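Local coordinates for protein dihydropteroate synthase (Burkholderia cenocepacia, PDB 2Y5S) that probably catalyses the condensation of para-aminobenzoate with 6-hydroxymethyl-7,8-dihydropterin diphosphate to give 7,8-dihydropteroate, the immediate precursor of folate derivatives, at residues M146-P160 against V192-D204. Residues are numbered along the deposited sequence; the frame is centred on the assembly and turned at random.
Sequences MHMLGEPQTMQVGEP and VDPGFGFGKAVVD. With 78H (7,8-dihydropteroate), chain P; EDO (1,2-ethanediol), chain V.
Met146 and Asp193 pair in parallel at the ends of neighbouring strands of the TIM barrel, where the chain runs out into two loops that line the 7,8-dihydropteroate pocket. The backbone ties the two segments first: His147 N donates to Asp193 O (2.9 Å), and farther along Leu149 N reaches Phe198 O in a weak bond.

The polar centre is Lys200. Its chain bends at chi2 (102°) and brings NZ back among the loop carbonyls, where it donates to Pro194 O, Gly195 O and Phe198 O. Lys200 NZ also donates to His147 ND1 (2.8 Å), lying only 2° out of the imidazole plane. A long, flexible amine suits this place because it reaches acceptors on both loops, though four of them must share the three N-H groups of an ammonium; the bond at its edge restrains the histidine ring, with ND1 acting as acceptor. Gly195 O is gripped twice, by Lys200 NZ and Phe198 N from opposite faces of its plane, the latter closing a type II turn.

On the ligand side, the bend at chi3 of Met146 (82°) lays CE over one face of the Phe198 ring in a CH-pi contact, 3.4 Å from its centroid, a reach that suits a flexible thioether; the bound product's C16 lies over the opposite face. Met148 SD makes an oblique Met-aromatic contact with the same ring. Glycines let the chains come close: Gly195 CA packs tightly on Met146 CG, and Gly199, whose positive phi suits glycine, lies against Leu149. Farther along the loops Val157 CG2 lies 3.3 Å from Gly199 N, and Pro160 borders Lys200 and Ala201.

Asp193 serves both loop and ligand. Asp193 OD2 accepts from pterin N3, at a doubtfully short distance, and weakly from N2, whereas OD1 accepts from Gly195 N in an Asx turn, met from above the carboxylate plane.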
ATOM      1  N   MET B 146     -17.438 -14.097  11.012  1.00 17.09           N
ATOM      2  CA  MET B 146     -16.299 -14.488  10.191  1.00 16.92           C
ATOM      3  C   MET B 146     -16.491 -15.886   9.645  1.00 18.50           C
ATOM      4  O   MET B 146     -17.191 -16.710  10.259  1.00 18.67           O
ATOM      5  CB  MET B 146     -15.021 -14.456  11.027  1.00 16.76           C
ATOM      6  CG  MET B 146     -13.728 -14.413  10.222  1.00 15.52           C
ATOM      7  SD  MET B 146     -12.278 -14.696  11.247  1.00 15.97           S
ATOM      8  CE  MET B 146     -12.305 -16.504  11.324  1.00 15.40           C
ATOM      9  N   HIS B 147     -15.844 -16.160   8.512  1.00 18.54           N
ATOM     10  CA  HIS B 147     -15.748 -17.509   7.973  1.00 19.90           C
ATOM     11  C   HIS B 147     -14.484 -18.222   8.463  1.00 20.42           C
ATOM     12  O   HIS B 147     -13.365 -17.730   8.295  1.00 18.42           O
ATOM     13  CB  HIS B 147     -15.734 -17.488   6.435  1.00 19.94           C
ATOM     14  CG  HIS B 147     -15.532 -18.838   5.821  1.00 21.57           C
ATOM     15  ND1 HIS B 147     -14.281 -19.393   5.626  1.00 21.47           N
ATOM     16  CD2 HIS B 147     -16.424 -19.751   5.370  1.00 22.86           C
ATOM     17  CE1 HIS B 147     -14.417 -20.593   5.098  1.00 23.07           C
ATOM     18  NE2 HIS B 147     -15.704 -20.830   4.919  1.00 23.97           N
ATOM     19  N   MET B 148     -14.685 -19.395   9.053  1.00 21.77           N
ATOM     20  CA  MET B 148     -13.597 -20.285   9.392  1.00 24.04           C
ATOM     21  C   MET B 148     -14.068 -21.668   9.007  1.00 25.72           C
ATOM     22  O   MET B 148     -15.225 -22.035   9.257  1.00 26.43           O
ATOM     23  CB  MET B 148     -13.243 -20.197  10.887  1.00 24.23           C
ATOM     24  CG  MET B 148     -12.304 -21.295  11.387  1.00 27.96           C
ATOM     25  SD  MET B 148     -11.802 -21.161  13.121  1.00 33.15           S
ATOM     26  CE  MET B 148     -13.354 -20.676  13.829  1.00 27.35           C
ATOM     27  N   LEU B 149     -13.198 -22.437   8.367  1.00 27.02           N
ATOM     28  CA  LEU B 149     -13.535 -23.815   8.047  1.00 29.15           C
ATOM     29  C   LEU B 149     -13.240 -24.651   9.294  1.00 30.05           C
ATOM     30  O   LEU B 149     -12.121 -24.654   9.787  1.00 30.21           O
ATOM     31  CB  LEU B 149     -12.726 -24.306   6.839  1.00 30.31           C
ATOM     32  CG  LEU B 149     -13.394 -25.301   5.892  1.00 33.68           C
ATOM     33  CD1 LEU B 149     -14.700 -24.722   5.340  1.00 36.94           C
ATOM     34  CD2 LEU B 149     -12.444 -25.646   4.766  1.00 33.85           C
ATOM     35  N   GLY B 150     -14.242 -25.338   9.817  1.00 31.32           N
ATOM     36  CA  GLY B 150     -14.030 -26.203  10.977  1.00 33.02           C
ATOM     37  C   GLY B 150     -15.330 -26.643  11.604  1.00 34.04           C
ATOM     38  O   GLY B 150     -16.382 -26.115  11.272  1.00 34.01           O
ATOM     39  N   GLU B 151     -15.270 -27.634  12.489  0.50 35.59           N
ATOM     40  CA  GLU B 151     -16.453 -28.054  13.237  0.50 36.29           C
ATOM     41  C   GLU B 151     -16.396 -27.377  14.609  0.50 35.87           C
ATOM     42  O   GLU B 151     -15.442 -27.588  15.363  0.50 35.81           O
ATOM     43  CB  GLU B 151     -16.516 -29.578  13.368  0.50 38.02           C
ATOM     44  CG  GLU B 151     -17.925 -30.130  13.616  0.50 39.04           C
ATOM     45  CD  GLU B 151     -18.976 -29.554  12.666  0.50 39.73           C
ATOM     46  OE1 GLU B 151     -18.623 -28.766  11.761  0.50 39.53           O
ATOM     47  OE2 GLU B 151     -20.164 -29.889  12.832  0.50 39.84           O
ATOM     48  N   PRO B 152     -17.406 -26.540  14.926  1.00 35.41           N
ATOM     49  CA  PRO B 152     -17.471 -25.749  16.168  1.00 35.45           C
ATOM     50  C   PRO B 152     -17.213 -26.514  17.471  1.00 37.16           C
ATOM     51  O   PRO B 152     -16.583 -25.973  18.391  1.00 36.75           O
ATOM     52  CB  PRO B 152     -18.913 -25.241  16.170  1.00 35.20           C
ATOM     53  CG  PRO B 152     -19.284 -25.172  14.762  1.00 34.56           C
ATOM     54  CD  PRO B 152     -18.605 -26.317  14.097  1.00 35.32           C
ATOM     55  N   GLN B 153     -17.699 -27.753  17.537  1.00 39.48           N
ATOM     56  CA  GLN B 153     -17.634 -28.550  18.764  1.00 41.47           C
ATOM     57  C   GLN B 153     -16.191 -28.922  19.081  1.00 42.91           C
ATOM     58  O   GLN B 153     -15.816 -29.033  20.250  1.00 43.98           O
ATOM     59  CB  GLN B 153     -18.514 -29.806  18.653  1.00 42.36           C
ATOM     60  CG  GLN B 153     -18.828 -30.436  20.005  1.00 43.78           C
ATOM     61  CD  GLN B 153     -19.659 -31.713  19.910  1.00 44.63           C
ATOM     62  OE1 GLN B 153     -20.824 -31.696  19.506  1.00 44.38           O
ATOM     63  NE2 GLN B 153     -19.068 -32.816  20.314  1.00 46.25           N
ATOM     64  N   THR B 154     -15.388 -29.097  18.035  1.00 43.89           N
ATOM     65  CA  THR B 154     -13.969 -29.427  18.169  1.00 45.27           C
ATOM     66  C   THR B 154     -13.143 -28.215  18.670  1.00 45.55           C
ATOM     67  O   THR B 154     -12.132 -28.392  19.358  1.00 46.28           O
ATOM     68  CB  THR B 154     -13.378 -29.942  16.810  1.00 45.48           C
ATOM     69  OG1 THR B 154     -13.419 -28.896  15.818  1.00 44.16           O
ATOM     70  CG2 THR B 154     -14.154 -31.154  16.293  1.00 46.19           C
ATOM     71  N   MET B 155     -13.587 -27.000  18.332  1.00 45.02           N
ATOM     72  CA  MET B 155     -12.830 -25.766  18.604  1.00 45.36           C
ATOM     73  C   MET B 155     -11.545 -25.700  17.770  1.00 45.20           C
ATOM     74  O   MET B 155     -10.625 -24.944  18.101  1.00 44.72           O
ATOM     75  CB  MET B 155     -12.476 -25.623  20.097  1.00 46.50           C
ATOM     76  CG  MET B 155     -13.643 -25.781  21.055  1.00 48.94           C
ATOM     77  SD  MET B 155     -14.785 -24.405  20.944  1.00 51.39           S
ATOM     78  CE  MET B 155     -16.148 -25.051  21.908  1.00 51.71           C
ATOM     79  N   GLN B 156     -11.497 -26.486  16.691  1.00 45.66           N
ATOM     80  CA  GLN B 156     -10.324 -26.571  15.830  1.00 46.05           C
ATOM     81  C   GLN B 156     -10.655 -26.158  14.400  1.00 44.84           C
ATOM     82  O   GLN B 156     -11.705 -26.522  13.853  1.00 44.65           O
ATOM     83  CB  GLN B 156      -9.764 -27.991  15.818  1.00 47.54           C
ATOM     84  CG  GLN B 156      -9.327 -28.485  17.196  1.00 50.19           C
ATOM     85  CD  GLN B 156      -8.593 -29.820  17.150  1.00 52.68           C
ATOM     86  OE1 GLN B 156      -7.805 -30.083  16.241  1.00 54.60           O
ATOM     87  NE2 GLN B 156      -8.846 -30.663  18.141  1.00 55.27           N
ATOM     88  N   VAL B 157      -9.740 -25.399  13.809  1.00 43.69           N
ATOM     89  CA  VAL B 157      -9.766 -25.118  12.380  1.00 43.21           C
ATOM     90  C   VAL B 157      -9.494 -26.421  11.609  1.00 44.03           C
ATOM     91  O   VAL B 157      -8.676 -27.245  12.035  1.00 44.41           O
ATOM     92  CB  VAL B 157      -8.717 -24.042  12.013  1.00 42.64           C
ATOM     93  CG1 VAL B 157      -7.294 -24.583  12.199  1.00 43.63           C
ATOM     94  CG2 VAL B 157      -8.940 -23.529  10.594  1.00 42.36           C
ATOM     95  N   GLY B 158     -10.207 -26.608  10.499  1.00 43.84           N
ATOM     96  CA  GLY B 158     -10.053 -27.780   9.644  1.00 44.87           C
ATOM     97  C   GLY B 158      -9.154 -27.495   8.449  1.00 44.78           C
ATOM     98  O   GLY B 158      -8.627 -26.381   8.300  1.00 43.08           O
ATOM     99  N   GLU B 159      -8.977 -28.513   7.605  1.00 45.89           N
ATOM    100  CA  GLU B 159      -8.117 -28.416   6.428  1.00 46.46           C
ATOM    101  C   GLU B 159      -8.855 -27.733   5.285  1.00 45.25           C
ATOM    102  O   GLU B 159     -10.063 -27.914   5.144  1.00 45.49           O
ATOM    103  CB  GLU B 159      -7.662 -29.804   5.972  1.00 48.63           C
ATOM    104  CG  GLU B 159      -6.743 -30.512   6.963  1.00 51.84           C
ATOM    105  CD  GLU B 159      -5.449 -29.744   7.206  1.00 53.74           C
ATOM    106  OE1 GLU B 159      -4.769 -29.402   6.208  1.00 56.04           O
ATOM    107  OE2 GLU B 159      -5.117 -29.483   8.389  1.00 54.27           O
ATOM    108  N   PRO B 160      -8.128 -26.963   4.446  1.00 44.10           N
ATOM    109  CA  PRO B 160      -8.800 -26.267   3.352  1.00 43.10           C
ATOM    110  C   PRO B 160      -9.504 -27.240   2.434  1.00 44.21           C
ATOM    111  O   PRO B 160      -8.940 -28.282   2.100  1.00 45.33           O
ATOM    112  CB  PRO B 160      -7.655 -25.580   2.606  1.00 42.80           C
ATOM    113  CG  PRO B 160      -6.504 -25.586   3.554  1.00 42.86           C
ATOM    114  CD  PRO B 160      -6.665 -26.800   4.380  1.00 43.98           C
ATOM    115  N   VAL B 192     -19.510  -8.789   7.851  1.00 17.56           N
ATOM    116  CA  VAL B 192     -18.953 -10.107   7.568  1.00 17.36           C
ATOM    117  C   VAL B 192     -17.455 -10.018   7.293  1.00 17.02           C
ATOM    118  O   VAL B 192     -16.924  -8.957   6.913  1.00 16.99           O
ATOM    119  CB  VAL B 192     -19.631 -10.742   6.355  1.00 18.43           C
ATOM    120  CG1 VAL B 192     -21.146 -10.870   6.584  1.00 18.89           C
ATOM    121  CG2 VAL B 192     -19.318  -9.933   5.076  1.00 18.88           C
ATOM    122  N   ASP B 193     -16.790 -11.155   7.427  1.00 16.78           N
ATOM    123  CA  ASP B 193     -15.345 -11.235   7.299  1.00 16.13           C
ATOM    124  C   ASP B 193     -14.981 -12.603   6.705  1.00 16.49           C
ATOM    125  O   ASP B 193     -15.387 -13.642   7.242  1.00 16.36           O
ATOM    126  CB  ASP B 193     -14.764 -11.064   8.697  1.00 16.21           C
ATOM    127  CG  ASP B 193     -13.261 -11.135   8.750  1.00 16.28           C
ATOM    128  OD1 ASP B 193     -12.610 -11.633   7.819  1.00 17.96           O
ATOM    129  OD2 ASP B 193     -12.731 -10.726   9.809  1.00 18.39           O
ATOM    130  N   PRO B 194     -14.205 -12.615   5.607  1.00 15.78           N
ATOM    131  CA  PRO B 194     -13.871 -13.883   4.934  1.00 16.21           C
ATOM    132  C   PRO B 194     -12.878 -14.768   5.675  1.00 16.18           C
ATOM    133  O   PRO B 194     -12.636 -15.919   5.254  1.00 16.77           O
ATOM    134  CB  PRO B 194     -13.263 -13.417   3.607  1.00 16.29           C
ATOM    135  CG  PRO B 194     -12.683 -12.070   3.945  1.00 14.78           C
ATOM    136  CD  PRO B 194     -13.713 -11.455   4.843  1.00 15.32           C
ATOM    137  N   GLY B 195     -12.285 -14.242   6.748  1.00 15.79           N
ATOM    138  CA  GLY B 195     -11.493 -15.057   7.653  1.00 15.93           C
ATOM    139  C   GLY B 195     -10.169 -15.473   7.075  1.00 15.86           C
ATOM    140  O   GLY B 195      -9.830 -16.663   7.001  1.00 16.93           O
ATOM    141  N   PHE B 196      -9.383 -14.480   6.707  1.00 15.67           N
ATOM    142  CA  PHE B 196      -8.078 -14.744   6.165  1.00 15.80           C
ATOM    143  C   PHE B 196      -7.239 -15.577   7.145  1.00 16.74           C
ATOM    144  O   PHE B 196      -7.144 -15.237   8.315  1.00 16.14           O
ATOM    145  CB  PHE B 196      -7.365 -13.424   5.852  1.00 15.46           C
ATOM    146  CG  PHE B 196      -7.950 -12.699   4.704  1.00 14.66           C
ATOM    147  CD1 PHE B 196      -7.793 -13.182   3.428  1.00 16.72           C
ATOM    148  CD2 PHE B 196      -8.696 -11.528   4.898  1.00 15.77           C
ATOM    149  CE1 PHE B 196      -8.365 -12.530   2.348  1.00 15.87           C
ATOM    150  CE2 PHE B 196      -9.257 -10.866   3.824  1.00 15.77           C
ATOM    151  CZ  PHE B 196      -9.094 -11.376   2.547  1.00 15.44           C
ATOM    152  N   GLY B 197      -6.655 -16.666   6.647  1.00 17.90           N
ATOM    153  CA  GLY B 197      -5.780 -17.516   7.435  1.00 19.15           C
ATOM    154  C   GLY B 197      -6.529 -18.545   8.270  1.00 20.49           C
ATOM    155  O   GLY B 197      -5.909 -19.224   9.083  1.00 21.47           O
ATOM    156  N   PHE B 198      -7.842 -18.677   8.084  1.00 20.11           N
ATOM    157  CA  PHE B 198      -8.633 -19.653   8.874  1.00 20.64           C
ATOM    158  C   PHE B 198      -9.180 -20.799   8.009  1.00 22.02           C
ATOM    159  O   PHE B 198     -10.318 -20.741   7.501  1.00 21.13           O
ATOM    160  CB  PHE B 198      -9.790 -18.961   9.576  1.00 20.19           C
ATOM    161  CG  PHE B 198      -9.391 -18.087  10.730  1.00 19.12           C
ATOM    162  CD1 PHE B 198      -9.320 -18.609  12.022  1.00 22.72           C
ATOM    163  CD2 PHE B 198      -9.119 -16.727  10.540  1.00 19.44           C
ATOM    164  CE1 PHE B 198      -8.979 -17.796  13.109  1.00 22.05           C
ATOM    165  CE2 PHE B 198      -8.772 -15.909  11.609  1.00 21.12           C
ATOM    166  CZ  PHE B 198      -8.706 -16.443  12.898  1.00 22.51           C
ATOM    167  N   GLY B 199      -8.371 -21.848   7.850  1.00 23.23           N
ATOM    168  CA  GLY B 199      -8.741 -22.994   7.021  1.00 23.74           C
ATOM    169  C   GLY B 199      -8.618 -22.707   5.530  1.00 24.21           C
ATOM    170  O   GLY B 199      -9.442 -23.157   4.734  1.00 25.19           O
ATOM    171  N   LYS B 200      -7.603 -21.936   5.155  1.00 23.53           N
ATOM    172  CA  LYS B 200      -7.373 -21.552   3.757  1.00 22.91           C
ATOM    173  C   LYS B 200      -5.966 -21.944   3.348  1.00 22.26           C
ATOM    174  O   LYS B 200      -5.048 -21.841   4.152  1.00 21.83           O
ATOM    175  CB  LYS B 200      -7.536 -20.044   3.587  1.00 21.97           C
ATOM    176  CG  LYS B 200      -8.985 -19.570   3.444  1.00 23.17           C
ATOM    177  CD  LYS B 200      -9.522 -18.989   4.672  1.00 22.34           C
ATOM    178  CE  LYS B 200     -11.032 -18.816   4.605  1.00 22.75           C
ATOM    179  NZ  LYS B 200     -11.590 -18.618   5.971  1.00 17.56           N
ATOM    180  N   ALA B 201      -5.794 -22.401   2.112  1.00 22.37           N
ATOM    181  CA  ALA B 201      -4.448 -22.554   1.550  1.00 22.37           C
ATOM    182  C   ALA B 201      -3.727 -21.196   1.670  1.00 21.12           C
ATOM    183  O   ALA B 201      -4.260 -20.167   1.233  1.00 19.08           O
ATOM    184  CB  ALA B 201      -4.505 -23.045   0.095  1.00 22.67           C
ATOM    185  N   VAL B 202      -2.539 -21.214   2.286  1.00 21.08           N
ATOM    186  CA  VAL B 202      -1.850 -20.000   2.767  1.00 20.44           C
ATOM    187  C   VAL B 202      -1.729 -18.904   1.711  1.00 19.91           C
ATOM    188  O   VAL B 202      -1.880 -17.733   2.010  1.00 18.77           O
ATOM    189  CB  VAL B 202      -0.442 -20.325   3.362  1.00 21.79           C
ATOM    190  CG1 VAL B 202       0.507 -21.010   2.306  1.00 22.35           C
ATOM    191  CG2 VAL B 202       0.196 -19.076   3.963  1.00 20.56           C
ATOM    192  N   VAL B 203      -1.455 -19.295   0.476  1.00 20.99           N
ATOM    193  CA  VAL B 203      -1.372 -18.351  -0.603  1.00 20.82           C
ATOM    194  C   VAL B 203      -2.605 -18.424  -1.522  1.00 21.19           C
ATOM    195  O   VAL B 203      -3.308 -17.427  -1.675  1.00 20.36           O
ATOM    196  CB  VAL B 203      -0.036 -18.490  -1.357  1.00 21.96           C
ATOM    197  CG1 VAL B 203      -0.055 -17.672  -2.628  1.00 22.18           C
ATOM    198  CG2 VAL B 203       1.129 -18.012  -0.450  1.00 21.13           C
ATOM    199  N   ASP B 204      -2.887 -19.584  -2.106  1.00 22.57           N
ATOM    200  CA  ASP B 204      -3.914 -19.655  -3.169  1.00 23.28           C
ATOM    201  C   ASP B 204      -5.335 -19.259  -2.731  1.00 22.23           C
ATOM    202  O   ASP B 204      -5.986 -18.497  -3.443  1.00 21.74           O
ATOM    203  CB  ASP B 204      -3.918 -21.013  -3.858  1.00 24.88           C
ATOM    204  CG  ASP B 204      -2.698 -21.213  -4.736  1.00 27.25           C
ATOM    205  OD1 ASP B 204      -2.074 -20.200  -5.137  1.00 28.61           O
ATOM    206  OD2 ASP B 204      -2.344 -22.375  -5.008  1.00 30.69           O
TER
HETATM  207  O4  78H P1293      -9.056 -11.987  10.506  1.00 34.32           O
HETATM  208  C4  78H P1293      -9.711 -11.851  11.540  1.00 33.75           C
HETATM  209  C5  78H P1293      -9.211 -12.251  12.797  1.00 33.81           C
HETATM  210  N3  78H P1293     -11.002 -11.305  11.474  1.00 33.09           N
HETATM  211  C9  78H P1293     -10.046 -12.076  13.925  1.00 32.47           C
HETATM  212  N5  78H P1293      -7.951 -12.739  12.929  1.00 30.96           N
HETATM  213  C2  78H P1293     -11.800 -11.180  12.653  1.00 32.73           C
HETATM  214  N8  78H P1293      -9.608 -12.444  15.191  1.00 31.24           N
HETATM  215  N1  78H P1293     -11.286 -11.556  13.835  1.00 31.27           N
HETATM  216  C6  78H P1293      -7.493 -13.156  14.127  1.00 33.66           C
HETATM  217  N2  78H P1293     -13.050 -10.696  12.586  1.00 27.86           N
HETATM  218  C7  78H P1293      -8.371 -13.210  15.380  1.00 31.82           C
HETATM  219  C10 78H P1293      -6.075 -13.627  14.276  1.00 34.51           C
HETATM  220  N11 78H P1293      -5.966 -15.042  13.902  1.00 36.12           N
HETATM  221  C15 78H P1293      -5.012 -15.407  13.056  1.00 35.01           C
HETATM  222  C16 78H P1293      -5.306 -16.195  11.948  1.00 33.81           C
HETATM  223  C17 78H P1293      -3.710 -14.959  13.288  1.00 34.81           C
HETATM  224  C18 78H P1293      -4.294 -16.555  11.076  1.00 33.62           C
HETATM  225  C19 78H P1293      -2.695 -15.321  12.413  1.00 34.77           C
HETATM  226  C20 78H P1293      -2.988 -16.122  11.311  1.00 34.01           C
HETATM  227  C21 78H P1293      -1.875 -16.495  10.326  1.00 32.75           C
HETATM  228  O22 78H P1293      -2.243 -16.947   9.240  1.00 32.52           O
HETATM  229  O23 78H P1293      -0.688 -16.208  10.598  1.00 34.41           O
HETATM  230  C1  EDO V1299     -18.620 -24.516   7.142  1.00 40.46           C
HETATM  231  O1  EDO V1299     -18.213 -24.816   5.805  1.00 42.64           O
HETATM  232  C2  EDO V1299     -17.476 -23.776   7.816  1.00 38.63           C
HETATM  233  O2  EDO V1299     -16.973 -24.565   8.893  1.00 35.50           O